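Local coordinates for protein Bis(5'-nucleosyl)-tetraphosphatase [asymmetrical] (Caenorhabditis elegans, PDB 1KT9) that hydrolyses diadenosine tetraphosphate asymmetrically to AMP and ATP with the help of divalent metal ions, at residues V3-L8 against K81-K86; E19-Q24 against E55-T60; P34-V39 against V85-A90; K61-I66 against A90-P95; C70-F75 against R129-F134. All blocks are in the same frame, centred on the assembly; numbering follows the deposited sequence.

Contact 1 of 5, residues V3-L8 against K81-K86; sequences VKAAGL and KPKSVK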
# COMPACT_ATOMS: atom_id res chain seq x y z
N VAL A 3 8.48 -11.92 -10.87
CA VAL A 3 9.31 -11.07 -10.05
C VAL A 3 8.48 -10.68 -8.84
O VAL A 3 7.33 -10.30 -8.96
CB VAL A 3 9.77 -9.83 -10.80
CG1 VAL A 3 10.51 -8.92 -9.88
CG2 VAL A 3 10.65 -10.24 -11.96
N LYS A 4 9.08 -10.76 -7.68
CA LYS A 4 8.37 -10.47 -6.46
C LYS A 4 8.54 -9.03 -5.94
O LYS A 4 9.65 -8.50 -5.83
CB LYS A 4 8.78 -11.48 -5.40
CG LYS A 4 8.33 -12.94 -5.74
CD LYS A 4 8.67 -13.88 -4.60
CE LYS A 4 8.12 -15.29 -4.83
NZ LYS A 4 6.79 -15.41 -4.15
N ALA A 5 7.40 -8.45 -5.56
CA ALA A 5 7.33 -7.15 -4.92
C ALA A 5 6.37 -7.20 -3.72
O ALA A 5 5.53 -8.12 -3.60
CB ALA A 5 6.86 -6.11 -5.91
N ALA A 6 6.48 -6.22 -2.84
CA ALA A 6 5.62 -6.16 -1.66
C ALA A 6 5.42 -4.73 -1.20
O ALA A 6 6.19 -3.84 -1.54
CB ALA A 6 6.18 -7.02 -0.50
N GLY A 7 4.35 -4.53 -0.45
CA GLY A 7 4.04 -3.23 0.14
C GLY A 7 3.03 -3.29 1.26
O GLY A 7 2.56 -4.37 1.67
N LEU A 8 2.65 -2.10 1.74
CA LEU A 8 1.60 -2.04 2.74
C LEU A 8 0.49 -1.07 2.31
O LEU A 8 0.78 0.04 1.87
CB LEU A 8 2.17 -1.55 4.07
CG LEU A 8 3.26 -2.39 4.73
CD1 LEU A 8 3.85 -1.70 5.97
CD2 LEU A 8 2.72 -3.74 5.10
N LYS A 81 7.07 -7.72 -17.98
CA LYS A 81 7.62 -8.44 -16.83
C LYS A 81 6.62 -8.86 -15.75
O LYS A 81 6.31 -8.05 -14.86
CB LYS A 81 8.72 -7.59 -16.18
N PRO A 82 6.12 -10.10 -15.80
CA PRO A 82 5.18 -10.59 -14.79
C PRO A 82 5.74 -10.34 -13.44
O PRO A 82 6.93 -10.57 -13.17
CB PRO A 82 5.09 -12.08 -15.07
CG PRO A 82 5.50 -12.24 -16.41
CD PRO A 82 6.41 -11.13 -16.79
N LYS A 83 4.86 -9.80 -12.59
CA LYS A 83 5.24 -9.39 -11.29
C LYS A 83 4.04 -9.54 -10.35
O LYS A 83 2.88 -9.34 -10.72
CB LYS A 83 5.66 -7.92 -11.33
CG LYS A 83 5.87 -7.29 -9.98
CD LYS A 83 6.42 -5.85 -10.09
CE LYS A 83 5.34 -4.80 -10.12
NZ LYS A 83 5.93 -3.43 -10.11
N SER A 84 4.34 -9.99 -9.15
CA SER A 84 3.34 -10.11 -8.12
C SER A 84 3.63 -9.05 -7.06
O SER A 84 4.80 -8.75 -6.84
CB SER A 84 3.42 -11.52 -7.51
OG SER A 84 4.66 -11.77 -6.86
N VAL A 85 2.59 -8.46 -6.45
CA VAL A 85 2.79 -7.51 -5.38
C VAL A 85 1.92 -7.95 -4.21
O VAL A 85 0.69 -8.00 -4.31
CB VAL A 85 2.47 -6.06 -5.77
CG1 VAL A 85 2.81 -5.15 -4.68
CG2 VAL A 85 3.18 -5.65 -7.00
N LYS A 86 2.57 -8.34 -3.12
CA LYS A 86 1.84 -8.79 -1.93
C LYS A 86 1.72 -7.63 -0.96
O LYS A 86 2.73 -7.02 -0.57
CB LYS A 86 2.56 -9.98 -1.26
CG LYS A 86 1.89 -10.46 0.03
CD LYS A 86 2.46 -11.83 0.48
CE LYS A 86 1.59 -12.46 1.55
NZ LYS A 86 2.18 -13.72 2.09
O HOH W 1 5.04 -10.82 -4.57
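V3 to A6 pair residue by residue with K83 to K86, forming the parallel part of the mixed sheet in this Nudix fold. The ladder starts with V3 N bonding P82 O, and V3 O then receives S84 N at 3.0 Å. A5 follows the same rule, its N bonding S84 O at 2.9 Å and its O taking K86 N. G7 N closes the row on K86 O. V3, A5, K83 and V85 place their side chains on one face of the sheet, K4, A6, S84 and K86 on the other. K83 shows how a long chain uses the first of these faces. Its CB lies beside the V3 carbonyl, and its CG, set anti to the backbone N (chi1 171°), comes to 3.5 Å from V3 O. The next carbon, CD, reaches the methyl group of A5 with 4.2 Å between K83 CD and A5 CB. There the chain bends (chi3 92°), and the ammonium leaves the neighbouring strand for a cation-pi contact with the ring of Y76. On the face of A6, helix 45-57 packs through A49. Between the bonds, alpha carbons meet carbonyls as well: V85 CA approaches A5 O to 3.3 Å in a CA-H...O contact, while V85 CG2 lies 3.9 Å from A5 CB.

Contact 2 of 5, residues E19-Q24 against E55-T60; sequences EFLLLQ and EEANIT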
# COMPACT_ATOMS: atom_id res chain seq x y z
N GLU A 19 -9.37 6.22 5.79
CA GLU A 19 -8.74 6.80 4.60
C GLU A 19 -7.47 6.03 4.27
O GLU A 19 -6.68 5.71 5.17
CB GLU A 19 -8.40 8.29 4.85
CG GLU A 19 -9.62 9.18 5.05
CD GLU A 19 -9.30 10.64 5.35
OE1 GLU A 19 -8.36 10.92 6.08
OE2 GLU A 19 -9.96 11.49 4.83
N PHE A 20 -7.24 5.78 2.97
CA PHE A 20 -6.05 5.06 2.51
C PHE A 20 -4.99 6.00 1.88
O PHE A 20 -5.32 6.91 1.10
CB PHE A 20 -6.44 4.00 1.46
CG PHE A 20 -7.46 2.98 1.97
CD1 PHE A 20 -8.81 3.12 1.69
CD2 PHE A 20 -7.05 1.91 2.76
CE1 PHE A 20 -9.73 2.21 2.17
CE2 PHE A 20 -7.96 1.02 3.23
CZ PHE A 20 -9.28 1.14 2.96
N LEU A 21 -3.72 5.78 2.24
CA LEU A 21 -2.65 6.61 1.73
C LEU A 21 -2.27 6.18 0.34
O LEU A 21 -1.83 5.06 0.15
CB LEU A 21 -1.40 6.48 2.59
CG LEU A 21 -0.21 7.35 2.17
CD1 LEU A 21 -0.47 8.88 2.14
CD2 LEU A 21 0.93 7.09 3.08
N LEU A 22 -2.40 7.06 -0.63
CA LEU A 22 -1.93 6.73 -1.99
C LEU A 22 -0.82 7.65 -2.45
O LEU A 22 -0.88 8.84 -2.19
CB LEU A 22 -3.08 6.76 -3.03
CG LEU A 22 -4.24 5.77 -2.78
CD1 LEU A 22 -5.30 5.93 -3.83
CD2 LEU A 22 -3.77 4.35 -2.73
N LEU A 23 0.18 7.08 -3.13
CA LEU A 23 1.30 7.86 -3.68
C LEU A 23 1.37 7.76 -5.21
O LEU A 23 1.23 6.69 -5.78
CB LEU A 23 2.64 7.40 -3.13
CG LEU A 23 2.76 7.05 -1.65
CD1 LEU A 23 4.07 6.31 -1.43
CD2 LEU A 23 2.74 8.27 -0.79
N GLN A 24 1.67 8.89 -5.82
CA GLN A 24 1.81 9.01 -7.28
C GLN A 24 3.21 8.59 -7.67
O GLN A 24 4.18 9.26 -7.33
CB GLN A 24 1.58 10.45 -7.67
CG GLN A 24 0.92 10.64 -9.03
CD GLN A 24 0.92 12.08 -9.47
OE1 GLN A 24 1.82 12.85 -9.10
NE2 GLN A 24 -0.10 12.47 -10.23
N GLU A 55 11.14 3.60 2.51
CA GLU A 55 11.73 4.27 1.36
C GLU A 55 10.77 5.16 0.58
O GLU A 55 11.16 6.24 0.11
CB GLU A 55 12.36 3.25 0.36
CG GLU A 55 13.59 2.49 0.87
CD GLU A 55 14.08 1.38 -0.11
OE1 GLU A 55 13.62 1.33 -1.26
OE2 GLU A 55 14.93 0.54 0.28
N GLU A 56 9.55 4.68 0.37
CA GLU A 56 8.61 5.37 -0.52
C GLU A 56 7.70 6.36 0.21
O GLU A 56 7.36 7.39 -0.34
CB GLU A 56 7.70 4.36 -1.22
CG GLU A 56 8.45 3.49 -2.25
CD GLU A 56 9.06 4.32 -3.36
OE1 GLU A 56 8.32 5.06 -4.02
OE2 GLU A 56 10.29 4.25 -3.55
N ALA A 57 7.30 6.02 1.43
CA ALA A 57 6.36 6.90 2.18
C ALA A 57 7.00 7.62 3.39
O ALA A 57 6.37 8.49 3.99
CB ALA A 57 5.16 6.13 2.64
N ASN A 58 8.22 7.26 3.74
CA ASN A 58 8.88 7.85 4.91
C ASN A 58 8.14 7.55 6.22
O ASN A 58 8.16 8.36 7.17
CB ASN A 58 9.08 9.37 4.79
CG ASN A 58 10.22 9.91 5.65
OD1 ASN A 58 11.30 9.32 5.75
ND2 ASN A 58 10.01 11.10 6.26
N ILE A 59 7.50 6.39 6.29
CA ILE A 59 6.82 5.90 7.52
C ILE A 59 7.60 4.67 8.01
O ILE A 59 7.89 3.76 7.19
CB ILE A 59 5.36 5.51 7.18
CG1 ILE A 59 4.60 6.75 6.72
CG2 ILE A 59 4.64 4.89 8.40
CD1 ILE A 59 3.24 6.43 6.14
N THR A 60 7.96 4.64 9.30
CA THR A 60 8.72 3.56 9.88
C THR A 60 7.86 2.60 10.71
O THR A 60 6.75 2.96 11.18
CB THR A 60 9.91 4.06 10.74
OG1 THR A 60 9.52 5.13 11.60
CG2 THR A 60 11.01 4.65 9.87
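L21 and L23, alternate residues of strand 19-24, turn their side chains onto the last turn of helix 45-57 and the loop that leaves it. The buried part lies around L21, A57 and I59. L21 and I59 reach toward each other tip to tip, with L21 CD2 at 3.9 Å from I59 CD1. The L21 chain gets there because its CG stands anti to the backbone N (chi1 -178°), and the same methyl group, CD2, also lies 4.4 Å from A57 CB. L23 offers its CD1 to the same last turn, touching E56 O at 3.6 Å and A57 CB at 4.2 Å. This side is close-packed too, but it borders solvent. E56 is exposed and meets the strand through its carbonyl oxygen and its CB, the latter 4.1 Å from L23 CD1; its chain bends at the second torsion (chi2 -61°) before the carboxylate. L23 is partly open to solvent although W107 touches it; L21 has W109 and I10 also against it. The helix ends at A57, N58 after it takes positive phi, and I59 then turns its side chain back to the strand. Between these two segments the contact is van der Waals packing, mostly of aliphatic side chains, as is typical of the Nudix fold, in which the helix of the Nudix box lies against the central sheet.

Contact 3 of 5, residues P34-V39 against V85-A90; sequences PPKGHV and VKYWLA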
# COMPACT_ATOMS: atom_id res chain seq x y z
N PRO A 34 -0.57 2.36 -3.14
CA PRO A 34 0.03 2.36 -1.81
C PRO A 34 1.53 2.11 -1.99
O PRO A 34 1.96 1.74 -3.09
CB PRO A 34 -0.61 1.17 -1.13
CG PRO A 34 -1.86 0.90 -1.91
CD PRO A 34 -1.51 1.24 -3.34
N PRO A 35 2.31 2.38 -0.96
CA PRO A 35 3.75 2.24 -1.00
C PRO A 35 4.16 0.80 -1.29
O PRO A 35 3.58 -0.07 -0.64
CB PRO A 35 4.20 2.57 0.45
CG PRO A 35 2.98 2.73 1.25
CD PRO A 35 1.82 2.81 0.36
N LYS A 36 5.07 0.57 -2.23
CA LYS A 36 5.53 -0.81 -2.52
C LYS A 36 6.80 -0.80 -3.35
O LYS A 36 7.18 0.24 -3.88
CB LYS A 36 4.45 -1.56 -3.31
CG LYS A 36 4.56 -1.45 -4.77
CD LYS A 36 3.93 -0.27 -5.31
CE LYS A 36 3.93 -0.38 -6.87
NZ LYS A 36 3.46 0.90 -7.48
N GLY A 37 7.41 -1.97 -3.49
CA GLY A 37 8.57 -2.13 -4.34
C GLY A 37 9.14 -3.57 -4.35
O GLY A 37 8.62 -4.45 -3.68
N HIS A 38 10.21 -3.76 -5.12
CA HIS A 38 10.83 -5.08 -5.34
C HIS A 38 11.44 -5.70 -4.08
O HIS A 38 12.08 -5.01 -3.26
CB HIS A 38 11.92 -4.97 -6.41
CG HIS A 38 11.41 -4.86 -7.81
ND1 HIS A 38 12.18 -5.17 -8.92
CD2 HIS A 38 10.20 -4.48 -8.30
CE1 HIS A 38 11.47 -5.00 -10.02
NE2 HIS A 38 10.27 -4.57 -9.68
N VAL A 39 11.23 -7.01 -3.91
CA VAL A 39 11.83 -7.73 -2.78
C VAL A 39 13.32 -7.95 -3.04
O VAL A 39 13.69 -8.44 -4.12
CB VAL A 39 11.21 -9.11 -2.61
CG1 VAL A 39 11.98 -9.93 -1.55
CG2 VAL A 39 9.77 -8.99 -2.22
N VAL A 85 2.59 -8.46 -6.45
CA VAL A 85 2.79 -7.51 -5.38
C VAL A 85 1.92 -7.95 -4.21
O VAL A 85 0.69 -8.00 -4.31
CB VAL A 85 2.47 -6.06 -5.77
CG1 VAL A 85 2.81 -5.15 -4.68
CG2 VAL A 85 3.18 -5.65 -7.00
N LYS A 86 2.57 -8.34 -3.12
CA LYS A 86 1.84 -8.79 -1.93
C LYS A 86 1.72 -7.63 -0.96
O LYS A 86 2.73 -7.02 -0.57
CB LYS A 86 2.56 -9.98 -1.26
CG LYS A 86 1.89 -10.46 0.03
CD LYS A 86 2.46 -11.83 0.48
CE LYS A 86 1.59 -12.46 1.55
NZ LYS A 86 2.18 -13.72 2.09
N TYR A 87 0.48 -7.35 -0.56
CA TYR A 87 0.17 -6.28 0.40
C TYR A 87 -0.44 -6.77 1.71
O TYR A 87 -1.32 -7.64 1.70
CB TYR A 87 -0.86 -5.28 -0.18
CG TYR A 87 -0.43 -4.40 -1.35
CD1 TYR A 87 -0.80 -4.68 -2.66
CD2 TYR A 87 0.26 -3.23 -1.11
CE1 TYR A 87 -0.41 -3.83 -3.72
CE2 TYR A 87 0.64 -2.40 -2.12
CZ TYR A 87 0.30 -2.69 -3.42
OH TYR A 87 0.74 -1.75 -4.35
N TRP A 88 -0.01 -6.15 2.83
CA TRP A 88 -0.72 -6.30 4.10
C TRP A 88 -1.32 -4.94 4.47
O TRP A 88 -0.79 -3.86 4.11
CB TRP A 88 0.24 -6.66 5.23
CG TRP A 88 0.70 -8.14 5.32
CD1 TRP A 88 0.15 -9.15 6.10
CD2 TRP A 88 1.80 -8.73 4.64
NE1 TRP A 88 0.87 -10.31 5.94
CE2 TRP A 88 1.88 -10.09 5.05
CE3 TRP A 88 2.78 -8.26 3.76
CZ2 TRP A 88 2.86 -10.95 4.57
CZ3 TRP A 88 3.74 -9.15 3.28
CH2 TRP A 88 3.78 -10.44 3.70
N LEU A 89 -2.40 -5.00 5.23
CA LEU A 89 -3.07 -3.82 5.74
C LEU A 89 -2.34 -3.40 7.02
O LEU A 89 -1.98 -4.25 7.90
CB LEU A 89 -4.53 -4.17 6.06
CG LEU A 89 -5.40 -3.03 6.58
CD1 LEU A 89 -5.54 -1.93 5.56
CD2 LEU A 89 -6.74 -3.56 6.97
N ALA A 90 -2.10 -2.11 7.12
CA ALA A 90 -1.42 -1.53 8.28
C ALA A 90 -1.99 -0.17 8.74
O ALA A 90 -2.23 0.71 7.93
CB ALA A 90 0.05 -1.41 8.00
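Y87 pushes its ring from strand 83-92 up to the side chains of P34 and K36 and the carbonyl of P35. Its CG lies anti to the carbonyl carbon (chi1 -68°), which points the ring toward 34-36. The ring and P34 cross at about a right angle: P34 CB touches Y87 CE2 at 3.9 Å, while the proline's CD is equally close to Y87 OH. P35 turns its side chain away but presents its carbonyl, and P35 O meets the edge of the ring, near its plane, 4.0 Å from Y87 CE2. K36 passes the phenol obliquely. Its chain bends sharply at the second torsion (chi2 -85°), bringing CD to 3.6 Å from Y87 OH, and beyond this the ammonium goes on to the hydroxyl of T33. The strands bearing these residues are not paired with each other; both flank strand 3-14 in the central sheet of the Nudix fold, so the side chains meet over the strand between them. V85 adds to the same layer, its CG1 lying 4.1 Å from K36 CG where the two chains cross at about a right angle. Helix 122-135 covers this side, with M124 against both P34 and Y87, and L127 also on the tyrosine. With an alanine at Y87, a gap would probably open under M124, leaving P34 and the K36 methylenes without their aromatic neighbour. The phenol oxygen is buried here with no polar partner in the model, its neighbours being the methylenes of K36 and P34.

Contact 4 of 5, residues K61-I66 against A90-P95; sequences KEQLTI and AKLNNP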
# COMPACT_ATOMS: atom_id res chain seq x y z
N LYS A 61 8.44 1.43 10.96
CA LYS A 61 7.67 0.32 11.51
C LYS A 61 6.99 0.62 12.85
O LYS A 61 5.81 0.28 13.05
CB LYS A 61 8.52 -0.96 11.59
N GLU A 62 7.71 1.30 13.73
CA GLU A 62 7.17 1.61 15.05
C GLU A 62 5.94 2.53 15.03
O GLU A 62 5.24 2.68 16.04
CB GLU A 62 8.26 2.16 15.96
CG GLU A 62 8.32 3.66 16.08
CD GLU A 62 8.74 4.37 14.81
OE1 GLU A 62 9.16 3.70 13.82
OE2 GLU A 62 8.68 5.60 14.84
N GLN A 63 5.66 3.15 13.88
CA GLN A 63 4.48 4.02 13.76
C GLN A 63 3.21 3.24 13.37
O GLN A 63 2.12 3.81 13.27
CB GLN A 63 4.70 5.06 12.63
CG GLN A 63 5.89 5.96 12.80
CD GLN A 63 5.89 7.06 11.72
OE1 GLN A 63 6.51 6.91 10.64
NE2 GLN A 63 5.20 8.13 12.00
N LEU A 64 3.37 1.95 13.14
CA LEU A 64 2.30 1.17 12.53
C LEU A 64 1.86 -0.04 13.32
O LEU A 64 2.67 -0.64 14.01
CB LEU A 64 2.84 0.61 11.19
CG LEU A 64 3.25 1.59 10.11
CD1 LEU A 64 3.97 0.93 8.98
CD2 LEU A 64 2.02 2.25 9.62
N THR A 65 0.60 -0.43 13.18
CA THR A 65 0.19 -1.77 13.60
C THR A 65 -0.18 -2.59 12.34
O THR A 65 -1.14 -2.28 11.65
CB THR A 65 -1.01 -1.71 14.55
OG1 THR A 65 -0.63 -1.10 15.79
CG2 THR A 65 -1.50 -3.15 14.96
N ILE A 66 0.59 -3.62 12.00
CA ILE A 66 0.34 -4.35 10.75
C ILE A 66 -0.59 -5.49 11.05
O ILE A 66 -0.35 -6.22 11.99
CB ILE A 66 1.62 -4.88 10.16
CG1 ILE A 66 2.57 -3.72 9.88
CG2 ILE A 66 1.39 -5.61 8.89
CD1 ILE A 66 4.03 -4.16 9.67
N ALA A 90 -2.10 -2.11 7.12
CA ALA A 90 -1.42 -1.53 8.28
C ALA A 90 -1.99 -0.17 8.74
O ALA A 90 -2.23 0.71 7.93
CB ALA A 90 0.05 -1.41 8.00
N LYS A 91 -2.20 -0.04 10.04
CA LYS A 91 -2.75 1.18 10.60
C LYS A 91 -1.67 2.20 11.02
O LYS A 91 -0.70 1.84 11.73
CB LYS A 91 -3.61 0.82 11.83
CG LYS A 91 -4.44 2.00 12.36
CD LYS A 91 -5.22 1.69 13.64
CE LYS A 91 -6.02 2.92 14.18
NZ LYS A 91 -6.80 2.56 15.43
N LEU A 92 -1.84 3.46 10.60
CA LEU A 92 -0.96 4.54 11.09
C LEU A 92 -1.58 4.90 12.44
O LEU A 92 -2.66 5.51 12.48
CB LEU A 92 -1.01 5.74 10.18
CG LEU A 92 -0.10 6.87 10.69
CD1 LEU A 92 1.34 6.55 10.60
CD2 LEU A 92 -0.38 8.15 9.91
N ASN A 93 -0.95 4.51 13.54
CA ASN A 93 -1.62 4.70 14.83
C ASN A 93 -1.86 6.11 15.28
O ASN A 93 -2.89 6.37 15.92
CB ASN A 93 -0.88 3.93 15.95
CG ASN A 93 -0.90 2.43 15.68
OD1 ASN A 93 -1.95 1.89 15.34
ND2 ASN A 93 0.21 1.77 15.87
N ASN A 94 -0.89 6.99 15.03
CA ASN A 94 -1.01 8.39 15.43
C ASN A 94 -0.95 9.28 14.19
O ASN A 94 0.11 9.68 13.75
CB ASN A 94 0.08 8.83 16.43
CG ASN A 94 -0.14 10.26 16.92
OD1 ASN A 94 -1.15 10.83 16.63
ND2 ASN A 94 0.82 10.82 17.70
N PRO A 95 -2.10 9.59 13.63
CA PRO A 95 -2.15 10.43 12.45
C PRO A 95 -1.64 11.83 12.77
O PRO A 95 -1.36 12.57 11.81
CB PRO A 95 -3.62 10.45 12.08
CG PRO A 95 -4.24 9.40 12.89
CD PRO A 95 -3.43 9.22 14.11
O HOH W 2 2.66 3.17 16.76
O HOH W 3 1.70 6.35 14.49
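T65 and K91 form the antiparallel hydrogen-bonded pair between L64-L92 and I66-A90, the axes of 64-66 and 90-92 coming within 4.5 Å at 164°. This is the open end of the beta hairpin made by strands 64-76 and 83-92, at the edge of the Nudix sheet. T65 N bonds K91 O and K91 N bonds T65 O, each at 3.0 Å, and N93 N continues the row to Q63 O. On the face of L64, I66, A90 and L92 the contacts are mostly apolar. I66 CG1 lies 3.9 Å from A90 CB, and L64 brings its CD2 toward the partner strand, where this methyl group meets a carbonyl oxygen, K91 O, at 3.5 Å. L92 CD1 reaches back to Q63, while helix 45-57 comes against I66 through W46 and I50. Around T65 the side is polar. Its OG1 stands anti to the carbonyl carbon (chi1 -67°), where it accepts a hydrogen bond from N93 ND2 at 3.0 Å. The hydroxyl oxygen lies in the plane of the N93 amide, and the two side chains cross at about a right angle. The same ND2 also donates to a water that in turn bonds E62 O, so the amide joins the strand to the 3-10 turn. A second water does similar work one residue on, donating to Q63 O and accepting from N94 N at 2.7 Å.

Contact 5 of 5, residues C70-F75 against R129-F134; sequences CHETLF and RKFSAF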
# COMPACT_ATOMS: atom_id res chain seq x y z
N CYS A 70 -4.57 -9.88 7.44
CA CYS A 70 -5.21 -9.22 6.32
C CYS A 70 -4.21 -8.93 5.23
O CYS A 70 -3.49 -7.95 5.26
CB CYS A 70 -5.92 -7.93 6.76
SG CYS A 70 -6.93 -7.13 5.46
N HIS A 71 -4.18 -9.79 4.22
CA HIS A 71 -3.28 -9.59 3.08
C HIS A 71 -3.85 -10.15 1.82
O HIS A 71 -4.74 -11.03 1.85
CB HIS A 71 -1.96 -10.27 3.33
CG HIS A 71 -2.07 -11.75 3.54
ND1 HIS A 71 -1.69 -12.68 2.59
CD2 HIS A 71 -2.48 -12.47 4.61
CE1 HIS A 71 -1.84 -13.90 3.08
NE2 HIS A 71 -2.35 -13.80 4.30
N GLU A 72 -3.30 -9.68 0.71
CA GLU A 72 -3.72 -10.12 -0.61
C GLU A 72 -2.59 -9.84 -1.60
O GLU A 72 -1.78 -8.90 -1.42
CB GLU A 72 -4.95 -9.38 -1.11
CG GLU A 72 -6.29 -9.65 -0.44
CD GLU A 72 -6.76 -11.11 -0.31
OE1 GLU A 72 -6.48 -11.97 -1.19
OE2 GLU A 72 -7.47 -11.38 0.72
N THR A 73 -2.55 -10.62 -2.67
CA THR A 73 -1.49 -10.50 -3.63
C THR A 73 -2.08 -10.18 -5.01
O THR A 73 -3.03 -10.86 -5.47
CB THR A 73 -0.71 -11.80 -3.71
OG1 THR A 73 -0.07 -12.08 -2.46
CG2 THR A 73 0.46 -11.70 -4.76
N LEU A 74 -1.53 -9.16 -5.64
CA LEU A 74 -1.94 -8.79 -6.99
C LEU A 74 -0.90 -9.20 -8.03
O LEU A 74 0.30 -9.28 -7.78
CB LEU A 74 -2.16 -7.29 -7.10
CG LEU A 74 -3.15 -6.61 -6.17
CD1 LEU A 74 -3.14 -5.14 -6.50
CD2 LEU A 74 -4.57 -7.18 -6.31
N PHE A 75 -1.38 -9.46 -9.21
CA PHE A 75 -0.52 -9.85 -10.33
C PHE A 75 -0.54 -8.79 -11.38
O PHE A 75 -1.59 -8.55 -11.98
CB PHE A 75 -1.04 -11.14 -10.95
CG PHE A 75 -1.17 -12.25 -9.96
CD1 PHE A 75 -1.18 -11.97 -8.62
CD2 PHE A 75 -1.29 -13.54 -10.38
CE1 PHE A 75 -1.29 -12.98 -7.69
CE2 PHE A 75 -1.40 -14.55 -9.45
CZ PHE A 75 -1.40 -14.29 -8.10
N ARG A 129 -11.56 -2.96 -1.44
CA ARG A 129 -12.86 -3.35 -0.90
C ARG A 129 -12.71 -4.54 0.09
O ARG A 129 -13.39 -4.58 1.14
CB ARG A 129 -13.84 -3.72 -2.03
CG ARG A 129 -14.38 -2.56 -2.84
CD ARG A 129 -15.56 -2.90 -3.78
NE ARG A 129 -15.08 -3.71 -4.91
CZ ARG A 129 -14.67 -3.22 -6.08
NH1 ARG A 129 -14.79 -1.94 -6.33
NH2 ARG A 129 -14.21 -4.04 -7.04
N LYS A 130 -11.87 -5.51 -0.25
CA LYS A 130 -11.61 -6.63 0.66
C LYS A 130 -11.05 -6.13 1.98
O LYS A 130 -11.55 -6.52 3.04
CB LYS A 130 -10.67 -7.70 0.05
N PHE A 131 -10.11 -5.21 1.93
CA PHE A 131 -9.52 -4.68 3.18
C PHE A 131 -10.54 -3.82 3.99
O PHE A 131 -10.52 -3.81 5.25
CB PHE A 131 -8.26 -3.89 2.88
CG PHE A 131 -7.03 -4.73 2.56
CD1 PHE A 131 -5.78 -4.11 2.46
CD2 PHE A 131 -7.12 -6.07 2.31
CE1 PHE A 131 -4.64 -4.83 2.16
CE2 PHE A 131 -5.98 -6.83 2.00
CZ PHE A 131 -4.74 -6.21 1.92
N SER A 132 -11.46 -3.15 3.29
CA SER A 132 -12.50 -2.33 3.94
C SER A 132 -13.45 -3.22 4.71
O SER A 132 -13.88 -2.87 5.84
CB SER A 132 -13.30 -1.50 2.93
OG SER A 132 -12.46 -0.47 2.42
N ALA A 133 -13.80 -4.36 4.12
CA ALA A 133 -14.69 -5.29 4.79
C ALA A 133 -13.98 -5.91 6.02
O ALA A 133 -14.64 -6.18 7.03
CB ALA A 133 -15.14 -6.36 3.86
N PHE A 134 -12.69 -6.20 5.89
CA PHE A 134 -11.94 -6.74 7.01
C PHE A 134 -12.05 -5.74 8.18
O PHE A 134 -12.38 -6.11 9.32
CB PHE A 134 -10.48 -6.98 6.64
CG PHE A 134 -9.61 -7.32 7.84
CD1 PHE A 134 -9.47 -8.63 8.29
CD2 PHE A 134 -8.96 -6.33 8.52
CE1 PHE A 134 -8.68 -8.92 9.38
CE2 PHE A 134 -8.18 -6.63 9.62
CZ PHE A 134 -8.04 -7.92 10.04
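C70 sets its side chain between two phenylalanine rings of helix 122-135, F131 and F134, with a face of each turned to it. Standing anti to the backbone N (chi1 -173°), the sulfur is carried over the F131 ring, 3.8 Å from the centroid, but displaced from the centre toward CD2, which C70 SG approaches to 3.3 Å. The F134 ring instead receives the methylene: C70 CB sits almost exactly on the ring normal, 3.6 Å above its centre, a CH-pi contact. C70 SG is over that same face too, 4.0 Å from the F134 centroid, so both rings make sulfur-aromatic contacts with one atom. F131 reaches farther along the strand. E72 N lies at its edge, in the ring plane, and E72 CG comes obliquely to 3.7 Å from F131 CE2. The two side chains slide past each other in opposite directions, with carboxylate and ring planes 49° apart. Replacing F131 by an alanine would probably leave C70 SG with one ring instead of two and open a gap beside the E72 methylenes. The helix runs roughly antiparallel to the strand, the axes of 70-75 and 129-134 approaching to 9.2 Å. F131 and C70 both touch L89 of strand 83-92, and L74 and E72 continue the interface on L127, so the helix covers one face of the hairpin of strands 64-76 and 83-92.

Contacts 1, 3, 4 and 5 meet on the hairpin of strands 64-76 and 83-92. Contacts 1 and 3 share V85 and K86 and have centres about 8 Å apart; strand 3-14 joins them through the backbone, K4 with V39 and A6 with G37. Contacts 1 and 4 have centres about 22 Å apart, on opposite sides of the chain's centre. Contact 2, about 10 Å from contact 3 between centres, brings in the far end of the Nudix box, which in this family typically supplies metal-binding glutamates and whose first residues lie in 34-39. Its helix 45-57 packs on one face of the sheet. Contact 5 and the Y87 side of contact 3 belong to the other, under helix 122-135.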